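Local coordinates for phosphoinositide 3-kinase adapter protein 1 (Homo sapiens, PDB 5FOR), which links B-cell receptor signalling, and Toll-like receptor signalling so as to prevent excessive inflammatory cytokine production, to phosphoinositide 3-kinase, and is represented here by its TIR domain, at residues L84-F89 with D110-W115; V66-E71 with V95-C100; G6-I11 with S60-V65; H42-E47 with A70-H75. All coordinates share one frame; numbering follows the deposited sequence.

Contact 1. Residues L84-F89 with D110-W115; sequences LLQRAF and DFFPDW
The last turn of helix 82-88 runs past the loop 110-115 with Gln86 CA and Phe112 CA 6.3 Å apart, and Phe112 then begins a type I beta turn that closes at Trp115. One side-chain hydrogen bond joins the two segments. The Gln86 side chain leaves the helix with CG anti to its own carbonyl carbon (chi1 -65°) and is extended beyond that point, which carries the amide across to the loop. There NE2 donates to Phe111 O at 3.2 Å, with an N-H...O angle of 155° and the donor in the carbonyl plane. A leucine in place of Gln86 would probably leave Phe111 O without this donor and the loop less firmly tied to the helix.

Beside the bond, the Phe112 ring stands almost perpendicular to the Gln86 amide and pushes its CE1 corner against the helix. Leu85 O sits at the ring edge, 3.7 Å from Phe112 CE1, while still accepting the helical bond from Phe89 N. Leu85 CB lies 3.9 Å from the same Phe112 CE1. Phe89, the first residue to leave helical geometry, brings its CD2 to 3.6 Å from Phe112 CE1; the two rings are inclined at 36°.

Outside the pair, Phe76 of helix 70-76 meets Phe112 edge-to-face and Leu82 packs against it. Leu85 reaches Phe58 of helix 52-60. Phe89 rests on Val64 and Val66, so the end of helix 82-88 is set on strand 63-68, while the loop closes over its side and meets the sheet through Trp115 on Leu68.

Contact 2. Residues V66-E71 with V95-C100; sequences VLLSAE and VVRLLC
On one face of the parallel sheet Leu68 meets Leu99, with Val66 and Arg97 beside them, and on the other Leu67 meets Leu98. The flat guanidinium of Arg97 turns away from strand 63-68 to form a cation-pi contact with Trp115, while its NE makes a salt bridge with Glu120 and its NH1 bonds Trp115 O. On the same face, Leu68 CD2 and Leu99 CD2 approach to 3.5 Å as the two side chains run side by side. On the opposite face Leu67 CD2 touches Leu98 CB at 3.9 Å, and Trp20 of helix 18-30 packs on both leucines.

The backbones alternate as donor and acceptor. Val66 N reaches Val96 O at 2.6 Å in an almost straight bond (175°), Leu98 N returns to Val66 O at 2.8 Å, and Leu68 N reaches Leu98 O at 2.7 Å. Cys100 N still finds Leu68 O at 2.8 Å, but from 42° outside the carbonyl plane. Beyond it a water accepts from Ala70 N and donates to Cys100 O.

The chemistry is thus regular backbone pairing within a leucine- and valine-rich core, with the buried arginine's charge probably balanced largely by Glu120 on the next strand, 119-121.

Contact 3. Residues G6-I11 with S60-V65; sequences GCDILI and STRCVV
This is a parallel strand pairing inside the five-stranded, flavodoxin-like sheet of the TIR domain: Ile9 to Ile11, on strand 9-13, run beside Cys63 to Val65, on strand 63-68, in the middle of the sheet. Strand 40-43 intervenes between them in the chain and lies on the far side of 9-13.

Val65 N donates to Leu10 O at 2.8 Å, nearly straight at 177°. On one face Ile9 CG2 and Val65 CG2 lie 4.1 Å apart, backed by Val134 of helix 127-134. At the entrance to the strands the bonds from Arg62 N to Cys7 O and Cys63 N to Asp8 O are both weak. A salt bridge adds to them there in the Arg62 conformer described, with Asp8 OD1 2.6 Å from Arg62 NH1, although the planes of carboxylate and guanidinium are 69° apart and the hydrogen bond within it is weak.

Thr61, just past helix 52-60, crosses Leu10 at about a right angle, its OG1 3.6 Å from Leu10 CB. With that hydroxyl anti to the backbone N (chi1 -177°), OG1 donates to Cys63 O at 3.1 Å, while Leu10 N approaches Cys63 O from the other side of the carbonyl plane, at 2.9 Å.

Contact 4. Residues H42-E47 with A70-H75; sequences HRLGPE and AELVQH
His75 and Leu44 form the centre of this contact, their side chains sliding past each other in opposite directions. CD2 of the His75 imidazole lies 3.6 Å from Leu44 CB and 3.8 Å from Leu44 CD1. Gly45 stands at the edge of the same ring, with its CA 3.5 Å from His75 NE2. The lack of a side chain at Gly45 lets its CA come this close to the imidazole, and its phi is positive. An alanine in place of His75 would probably open a gap against Leu44 and Gly45, leaving the segment 42-47 freer to shift away from the helix.

Around this core, Leu44 CD1 meets Leu72 CD1 at 4.1 Å. Glu71 has CG anti to the backbone N (chi1 -171°) and an extended chain, which sends its carboxylate to the Pro46 ring, the two side chains crossing at about a right angle, with Glu71 OE2 4.0 Å from Pro46 CD. Pro46 itself follows a cis peptide bond.

Further out, Ser14 OG hydrogen-bonds Leu44 O, and Leu44 pairs by its backbone with Tyr13 of strand 9-13. Asp16 OD2 accepts from Glu71 N in the first turn of helix 70-76, and Leu72 rests on Val66. The segment leaving strand 40-43 occupies the position of the BB loop of TIR domains.

The chemistry is that of apolar packing, Leu44 on His75 and Leu72, with polar support from the 14-16 region: Ser14 bonds the loop side at Leu44 O, and Asp16 the helix side at Glu71 N.

In the fold
All four contacts belong to one TIR domain. Contacts 2 and 3 lie within its central parallel sheet, and contacts 1 and 4 join elements packed against it or at its end. Contacts 2 and 3 both use strand 63-68, pairing it with 95-99 on one side and 9-13 on the other, centres about 15 Å apart. Contact 4 shares Ala70 and Glu71 with contact 2, centres about 11 Å apart, and lies on the helix that directly follows strand 63-68. Contact 1 touches contact 2 through Trp115 with Arg97 and Leu68, centres about 13 Å apart. Along the chain contact 3 closes before contacts 1 and 2 open, whereas contacts 1 and 2 interlock, as do 3 and 4. The domain's helices and loops are thereby fastened to a single sheet from several directions.

Contact 1. Residues L84-F89 with D110-W115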
# COMPACT_ATOMS: atom_id res chain seq x y z
N LEU A 84 5.93 2.39 13.06
CA LEU A 84 4.54 2.66 12.71
C LEU A 84 4.15 1.80 11.51
O LEU A 84 3.06 1.21 11.50
CB LEU A 84 4.32 4.16 12.43
CG LEU A 84 2.93 4.74 12.10
CD1 LEU A 84 2.57 4.57 10.63
CD2 LEU A 84 1.78 4.25 13.02
N LEU A 85 5.04 1.71 10.53
CA LEU A 85 4.75 0.91 9.35
C LEU A 85 4.59 -0.58 9.64
O LEU A 85 3.76 -1.26 9.04
CB LEU A 85 5.82 1.10 8.27
CG LEU A 85 6.13 2.51 7.77
CD1 LEU A 85 7.26 2.46 6.79
CD2 LEU A 85 4.92 3.13 7.14
N GLN A 86 5.36 -1.10 10.58
CA GLN A 86 5.16 -2.49 10.94
C GLN A 86 3.76 -2.73 11.53
O GLN A 86 3.21 -3.81 11.31
CB GLN A 86 6.25 -2.94 11.90
CG GLN A 86 7.61 -2.91 11.26
CD GLN A 86 8.69 -2.77 12.27
OE1 GLN A 86 8.42 -2.42 13.43
NE2 GLN A 86 9.91 -3.07 11.88
N ARG A 87 3.19 -1.74 12.23
CA ARG A 87 1.98 -1.98 13.06
C ARG A 87 0.86 -1.74 12.02
O ARG A 87 -0.09 -2.50 11.99
CB ARG A 87 1.86 -1.06 14.36
CG ARG A 87 0.59 -1.26 15.40
CD ARG A 87 0.71 -2.52 16.38
NE ARG A 87 1.06 -2.31 17.82
CZ ARG A 87 0.30 -2.84 18.79
NH1 ARG A 87 -0.76 -3.60 18.43
NH2 ARG A 87 0.63 -2.73 20.09
N ALA A 88 1.06 -0.80 11.08
CA ALA A 88 0.09 -0.51 9.98
C ALA A 88 -0.05 -1.63 8.93
O ALA A 88 -1.16 -1.99 8.51
CB ALA A 88 0.48 0.80 9.27
N PHE A 89 1.08 -2.17 8.50
CA PHE A 89 1.09 -3.17 7.42
C PHE A 89 0.93 -4.55 8.01
O PHE A 89 1.80 -5.41 7.89
CB PHE A 89 2.39 -3.10 6.62
CG PHE A 89 2.63 -1.77 5.96
CD1 PHE A 89 1.61 -0.83 5.86
CD2 PHE A 89 3.88 -1.48 5.43
CE1 PHE A 89 1.85 0.38 5.24
CE2 PHE A 89 4.11 -0.29 4.80
CZ PHE A 89 3.10 0.66 4.71
N ASP A 110 13.74 -8.26 6.80
CA ASP A 110 14.33 -7.57 7.95
C ASP A 110 13.48 -6.40 8.41
O ASP A 110 13.53 -6.02 9.57
CB ASP A 110 15.73 -7.07 7.63
CG ASP A 110 16.72 -8.20 7.45
OD1 ASP A 110 16.44 -9.31 7.95
OD2 ASP A 110 17.76 -7.97 6.81
N PHE A 111 12.71 -5.82 7.49
CA PHE A 111 11.85 -4.69 7.83
C PHE A 111 10.45 -5.17 8.18
O PHE A 111 9.85 -4.68 9.12
CB PHE A 111 11.82 -3.67 6.69
CG PHE A 111 13.17 -3.07 6.41
CD1 PHE A 111 14.09 -3.73 5.61
CD2 PHE A 111 13.53 -1.86 6.98
CE1 PHE A 111 15.34 -3.17 5.37
CE2 PHE A 111 14.78 -1.30 6.73
CZ PHE A 111 15.69 -1.96 5.93
N PHE A 112 9.94 -6.13 7.42
CA PHE A 112 8.62 -6.67 7.70
C PHE A 112 8.70 -8.18 7.71
O PHE A 112 8.96 -8.81 6.68
CB PHE A 112 7.58 -6.16 6.69
CG PHE A 112 7.57 -4.67 6.55
CD1 PHE A 112 6.78 -3.89 7.38
CD2 PHE A 112 8.35 -4.03 5.59
CE1 PHE A 112 6.78 -2.51 7.26
CE2 PHE A 112 8.35 -2.65 5.47
CZ PHE A 112 7.57 -1.89 6.30
N PRO A 113 8.53 -8.77 8.90
CA PRO A 113 8.77 -10.21 9.06
C PRO A 113 7.77 -11.08 8.30
O PRO A 113 8.18 -12.12 7.81
CB PRO A 113 8.65 -10.41 10.59
CG PRO A 113 8.91 -9.06 11.17
CD PRO A 113 8.32 -8.08 10.18
N ASP A 114 6.52 -10.66 8.18
CA ASP A 114 5.52 -11.39 7.39
C ASP A 114 5.45 -11.01 5.91
O ASP A 114 4.46 -11.31 5.23
CB ASP A 114 4.13 -11.22 8.00
CG ASP A 114 3.95 -11.99 9.29
OD1 ASP A 114 4.79 -12.88 9.57
OD2 ASP A 114 2.98 -11.72 10.02
N TRP A 115 6.52 -10.38 5.40
CA TRP A 115 6.58 -9.84 4.04
C TRP A 115 6.20 -10.84 2.96
O TRP A 115 5.52 -10.52 1.98
CB TRP A 115 8.00 -9.33 3.77
CG TRP A 115 8.29 -8.82 2.36
CD1 TRP A 115 8.74 -9.55 1.28
CD2 TRP A 115 8.17 -7.45 1.90
NE1 TRP A 115 8.91 -8.72 0.19
CE2 TRP A 115 8.57 -7.46 0.53
CE3 TRP A 115 7.79 -6.26 2.50
CZ2 TRP A 115 8.59 -6.28 -0.22
CZ3 TRP A 115 7.82 -5.11 1.76
CH2 TRP A 115 8.23 -5.12 0.41

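Contact 2. Residues V66-E71 with V95-C100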
# COMPACT_ATOMS: atom_id res chain seq x y z
N VAL A 66 0.32 -1.14 -0.79
CA VAL A 66 1.64 -0.48 -0.73
C VAL A 66 2.26 -0.37 -2.11
O VAL A 66 2.56 -1.39 -2.77
CB VAL A 66 2.61 -1.25 0.23
CG1 VAL A 66 3.85 -0.44 0.49
CG2 VAL A 66 1.91 -1.60 1.54
N LEU A 67 2.47 0.86 -2.59
CA LEU A 67 3.15 0.99 -3.88
C LEU A 67 4.65 0.98 -3.58
O LEU A 67 5.19 1.94 -3.05
CB LEU A 67 2.72 2.24 -4.66
CG LEU A 67 1.21 2.39 -4.92
CD1 LEU A 67 0.93 3.32 -6.08
CD2 LEU A 67 0.55 1.06 -5.16
N LEU A 68 5.29 -0.14 -3.89
CA LEU A 68 6.71 -0.29 -3.59
C LEU A 68 7.56 0.39 -4.64
O LEU A 68 7.97 -0.23 -5.61
CB LEU A 68 7.08 -1.77 -3.51
CG LEU A 68 8.33 -2.09 -2.71
CD1 LEU A 68 8.08 -1.62 -1.29
CD2 LEU A 68 8.60 -3.58 -2.77
N SER A 69 7.80 1.68 -4.44
CA SER A 69 8.76 2.43 -5.26
C SER A 69 10.08 2.63 -4.50
O SER A 69 10.14 2.42 -3.29
CB SER A 69 8.16 3.79 -5.66
OG SER A 69 7.70 4.49 -4.51
N ALA A 70 11.12 3.08 -5.21
CA ALA A 70 12.42 3.40 -4.61
C ALA A 70 12.32 4.45 -3.52
O ALA A 70 12.91 4.30 -2.46
CB ALA A 70 13.38 3.90 -5.69
N GLU A 71 11.55 5.50 -3.77
CA GLU A 71 11.38 6.57 -2.79
C GLU A 71 10.61 6.09 -1.58
O GLU A 71 10.82 6.57 -0.47
CB GLU A 71 10.67 7.76 -3.43
CG GLU A 71 10.64 9.01 -2.58
CD GLU A 71 9.94 10.18 -3.27
OE1 GLU A 71 9.72 10.11 -4.50
OE2 GLU A 71 9.61 11.17 -2.57
N VAL A 95 -2.65 -7.07 3.47
CA VAL A 95 -1.68 -6.20 2.81
C VAL A 95 -1.38 -6.61 1.38
O VAL A 95 -1.13 -7.78 1.08
CB VAL A 95 -0.35 -6.11 3.59
CG1 VAL A 95 0.62 -5.05 2.93
CG2 VAL A 95 -0.62 -5.78 5.01
N VAL A 96 -1.39 -5.62 0.50
CA VAL A 96 -1.08 -5.83 -0.90
C VAL A 96 0.06 -4.92 -1.29
O VAL A 96 0.11 -3.75 -0.91
CB VAL A 96 -2.31 -5.59 -1.80
CG1 VAL A 96 -1.98 -5.87 -3.27
CG2 VAL A 96 -3.43 -6.50 -1.34
N ARG A 97 1.01 -5.47 -2.05
CA ARG A 97 2.09 -4.61 -2.51
C ARG A 97 2.14 -4.64 -4.01
O ARG A 97 1.90 -5.69 -4.65
CB ARG A 97 3.44 -4.99 -1.90
CG ARG A 97 4.07 -6.31 -2.38
CD ARG A 97 5.49 -6.45 -1.79
NE ARG A 97 5.99 -7.80 -2.00
CZ ARG A 97 5.91 -8.79 -1.11
NH1 ARG A 97 5.42 -8.57 0.10
NH2 ARG A 97 6.36 -9.99 -1.44
N LEU A 98 2.38 -3.47 -4.58
CA LEU A 98 2.63 -3.37 -6.01
C LEU A 98 4.09 -2.99 -6.22
O LEU A 98 4.56 -1.98 -5.70
CB LEU A 98 1.71 -2.36 -6.68
CG LEU A 98 2.14 -2.16 -8.13
CD1 LEU A 98 1.66 -3.34 -8.92
CD2 LEU A 98 1.62 -0.87 -8.72
N LEU A 99 4.80 -3.80 -6.98
CA LEU A 99 6.21 -3.53 -7.28
C LEU A 99 6.33 -2.47 -8.35
O LEU A 99 6.05 -2.74 -9.51
CB LEU A 99 6.92 -4.80 -7.75
CG LEU A 99 6.88 -5.97 -6.77
CD1 LEU A 99 7.63 -7.17 -7.33
CD2 LEU A 99 7.47 -5.54 -5.46
N CYS A 100 6.78 -1.28 -7.96
CA CYS A 100 6.97 -0.16 -8.90
C CYS A 100 8.44 0.15 -9.15
O CYS A 100 8.98 1.11 -8.59
CB CYS A 100 6.31 1.12 -8.38
SG CYS A 100 4.57 1.06 -8.17
O HOH W 1 10.99 3.39 -8.46

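Contact 3. Residues G6-I11 with S60-V65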
# COMPACT_ATOMS: atom_id res chain seq x y z
N GLY A 6 -15.66 3.38 6.48
CA GLY A 6 -14.27 3.49 6.07
C GLY A 6 -13.36 3.92 7.20
O GLY A 6 -13.86 4.30 8.27
N CYS A 7 -12.05 3.91 6.99
CA CYS A 7 -11.41 3.61 5.70
C CYS A 7 -11.34 2.12 5.38
O CYS A 7 -10.97 1.31 6.23
CB CYS A 7 -9.99 4.20 5.69
SG CYS A 7 -9.11 4.19 4.09
N ASP A 8 -11.70 1.75 4.16
CA ASP A 8 -11.63 0.35 3.73
C ASP A 8 -10.34 -0.00 2.97
O ASP A 8 -9.67 -0.97 3.31
CB ASP A 8 -12.82 0.02 2.86
CG ASP A 8 -14.13 0.29 3.57
OD1 ASP A 8 -14.42 -0.44 4.55
OD2 ASP A 8 -14.85 1.22 3.14
N ILE A 9 -10.01 0.79 1.95
CA ILE A 9 -8.81 0.58 1.14
C ILE A 9 -7.90 1.82 1.20
O ILE A 9 -8.30 2.93 0.84
CB ILE A 9 -9.18 0.24 -0.32
CG1 ILE A 9 -10.08 -1.01 -0.37
CG2 ILE A 9 -7.88 0.05 -1.17
CD1 ILE A 9 -10.56 -1.39 -1.76
N LEU A 10 -6.67 1.62 1.66
CA LEU A 10 -5.72 2.71 1.76
C LEU A 10 -4.50 2.48 0.86
O LEU A 10 -3.77 1.51 1.03
CB LEU A 10 -5.27 2.90 3.21
CG LEU A 10 -4.22 4.01 3.37
CD1 LEU A 10 -4.75 5.41 2.97
CD2 LEU A 10 -3.69 4.03 4.78
N ILE A 11 -4.31 3.37 -0.11
CA ILE A 11 -3.17 3.32 -1.01
C ILE A 11 -2.05 4.20 -0.47
O ILE A 11 -2.19 5.43 -0.41
CB ILE A 11 -3.54 3.73 -2.44
CG1 ILE A 11 -4.79 2.97 -2.92
CG2 ILE A 11 -2.34 3.48 -3.40
CD1 ILE A 11 -5.28 3.37 -4.29
N SER A 60 -6.26 2.39 11.03
CA SER A 60 -7.70 2.13 11.06
C SER A 60 -8.22 1.41 9.82
O SER A 60 -9.26 0.76 9.87
CB SER A 60 -8.46 3.45 11.21
OG SER A 60 -7.73 4.39 11.96
N THR A 61 -7.51 1.55 8.71
CA THR A 61 -8.01 1.03 7.44
C THR A 61 -8.13 -0.50 7.47
O THR A 61 -7.49 -1.16 8.29
CB THR A 61 -7.11 1.46 6.26
OG1 THR A 61 -7.67 0.98 5.03
CG2 THR A 61 -5.70 0.94 6.47
N ARG A 62 -8.99 -1.04 6.62
CA ARG A 62 -9.21 -2.48 6.60
C ARG A 62 -8.15 -3.16 5.74
O ARG A 62 -7.70 -4.26 6.05
CB ARG A 62 -10.62 -2.82 6.08
CG ARG A 62 -10.90 -4.33 5.98
CD ARG A 62 -12.35 -4.70 6.31
NE ARG A 62 -13.25 -4.58 5.17
CZ ARG A 62 -14.12 -3.58 5.00
NH1 ARG A 62 -14.21 -2.62 5.90
NH2 ARG A 62 -14.90 -3.57 3.93
N CYS A 63 -7.74 -2.49 4.67
CA CYS A 63 -6.78 -3.06 3.73
C CYS A 63 -5.75 -2.00 3.29
O CYS A 63 -6.08 -0.82 3.14
CB CYS A 63 -7.54 -3.64 2.55
SG CYS A 63 -6.70 -3.83 1.01
N VAL A 64 -4.48 -2.40 3.15
CA VAL A 64 -3.47 -1.45 2.72
C VAL A 64 -2.89 -1.94 1.42
O VAL A 64 -2.60 -3.12 1.26
CB VAL A 64 -2.35 -1.24 3.77
CG1 VAL A 64 -1.34 -0.25 3.23
CG2 VAL A 64 -2.92 -0.68 5.04
N VAL A 65 -2.74 -1.01 0.48
CA VAL A 65 -2.08 -1.28 -0.77
C VAL A 65 -0.82 -0.45 -0.75
O VAL A 65 -0.88 0.78 -0.68
CB VAL A 65 -2.97 -0.96 -1.99
CG1 VAL A 65 -2.23 -1.24 -3.29
CG2 VAL A 65 -4.30 -1.75 -1.92

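Contact 4. Residues H42-E47 with A70-H75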
# COMPACT_ATOMS: atom_id res chain seq x y z
N HIS A 42 -2.54 7.92 0.93
CA HIS A 42 -1.62 8.73 1.73
C HIS A 42 -0.25 8.83 1.07
O HIS A 42 0.43 7.82 0.87
CB HIS A 42 -1.44 8.19 3.16
CG HIS A 42 -0.65 9.13 4.03
ND1 HIS A 42 0.71 8.99 4.24
CD2 HIS A 42 -1.02 10.26 4.68
CE1 HIS A 42 1.14 9.98 5.00
NE2 HIS A 42 0.11 10.77 5.28
N ARG A 43 0.16 10.04 0.74
CA ARG A 43 1.44 10.19 0.10
C ARG A 43 2.54 10.38 1.15
O ARG A 43 2.43 11.23 2.02
CB ARG A 43 1.42 11.36 -0.88
CG ARG A 43 2.76 12.05 -0.95
CD ARG A 43 2.69 13.37 -1.66
NE ARG A 43 1.96 13.22 -2.91
CZ ARG A 43 2.16 14.00 -3.95
NH1 ARG A 43 3.06 14.99 -3.88
NH2 ARG A 43 1.49 13.81 -5.07
N LEU A 44 3.58 9.56 1.07
CA LEU A 44 4.70 9.60 2.01
C LEU A 44 5.86 10.44 1.52
O LEU A 44 6.51 10.09 0.53
CB LEU A 44 5.24 8.19 2.28
CG LEU A 44 4.55 7.29 3.30
CD1 LEU A 44 5.47 6.14 3.63
CD2 LEU A 44 4.13 8.07 4.57
N GLY A 45 6.12 11.52 2.26
CA GLY A 45 7.35 12.28 2.18
C GLY A 45 7.48 13.10 0.93
O GLY A 45 6.62 13.02 0.05
N PRO A 46 8.53 13.94 0.85
CA PRO A 46 9.44 14.24 1.95
C PRO A 46 9.05 15.55 2.61
O PRO A 46 9.78 16.10 3.43
CB PRO A 46 10.78 14.36 1.26
CG PRO A 46 10.42 15.00 -0.06
CD PRO A 46 9.04 14.48 -0.42
N GLU A 47 7.88 16.05 2.21
CA GLU A 47 7.40 17.34 2.67
C GLU A 47 6.81 17.25 4.07
O GLU A 47 6.65 18.26 4.74
CB GLU A 47 6.35 17.90 1.70
CG GLU A 47 5.00 17.17 1.76
CD GLU A 47 4.92 15.96 0.84
OE1 GLU A 47 5.97 15.60 0.26
OE2 GLU A 47 3.82 15.40 0.68
N ALA A 70 11.12 3.08 -5.21
CA ALA A 70 12.42 3.40 -4.61
C ALA A 70 12.32 4.45 -3.52
O ALA A 70 12.91 4.30 -2.46
CB ALA A 70 13.38 3.90 -5.69
N GLU A 71 11.55 5.50 -3.77
CA GLU A 71 11.38 6.57 -2.79
C GLU A 71 10.61 6.09 -1.58
O GLU A 71 10.82 6.57 -0.47
CB GLU A 71 10.67 7.76 -3.43
CG GLU A 71 10.64 9.01 -2.58
CD GLU A 71 9.94 10.18 -3.27
OE1 GLU A 71 9.72 10.11 -4.50
OE2 GLU A 71 9.61 11.17 -2.57
N LEU A 72 9.72 5.11 -1.77
CA LEU A 72 8.96 4.62 -0.67
C LEU A 72 9.85 3.75 0.24
O LEU A 72 9.80 3.91 1.45
CB LEU A 72 7.73 3.86 -1.14
CG LEU A 72 6.90 3.43 0.09
CD1 LEU A 72 5.54 4.10 0.13
CD2 LEU A 72 6.77 1.91 0.18
N VAL A 73 10.66 2.85 -0.32
CA VAL A 73 11.44 1.98 0.57
C VAL A 73 12.46 2.82 1.34
O VAL A 73 12.79 2.47 2.47
CB VAL A 73 12.13 0.76 -0.14
CG1 VAL A 73 11.53 0.42 -1.46
CG2 VAL A 73 13.65 0.85 -0.15
N GLN A 74 12.91 3.94 0.78
CA GLN A 74 13.76 4.85 1.56
C GLN A 74 13.13 5.24 2.90
O GLN A 74 13.86 5.54 3.85
CB GLN A 74 14.08 6.13 0.78
CG GLN A 74 15.31 6.02 -0.09
CD GLN A 74 15.37 7.12 -1.13
OE1 GLN A 74 14.73 8.17 -0.97
NE2 GLN A 74 16.12 6.89 -2.20
N HIS A 75 11.80 5.18 3.01
CA HIS A 75 11.15 5.50 4.29
C HIS A 75 11.21 4.32 5.22
O HIS A 75 11.09 4.49 6.44
CB HIS A 75 9.69 5.95 4.10
CG HIS A 75 9.54 7.22 3.33
ND1 HIS A 75 10.46 7.62 2.37
CD2 HIS A 75 8.64 8.22 3.40
CE1 HIS A 75 10.10 8.78 1.87
NE2 HIS A 75 9.00 9.18 2.48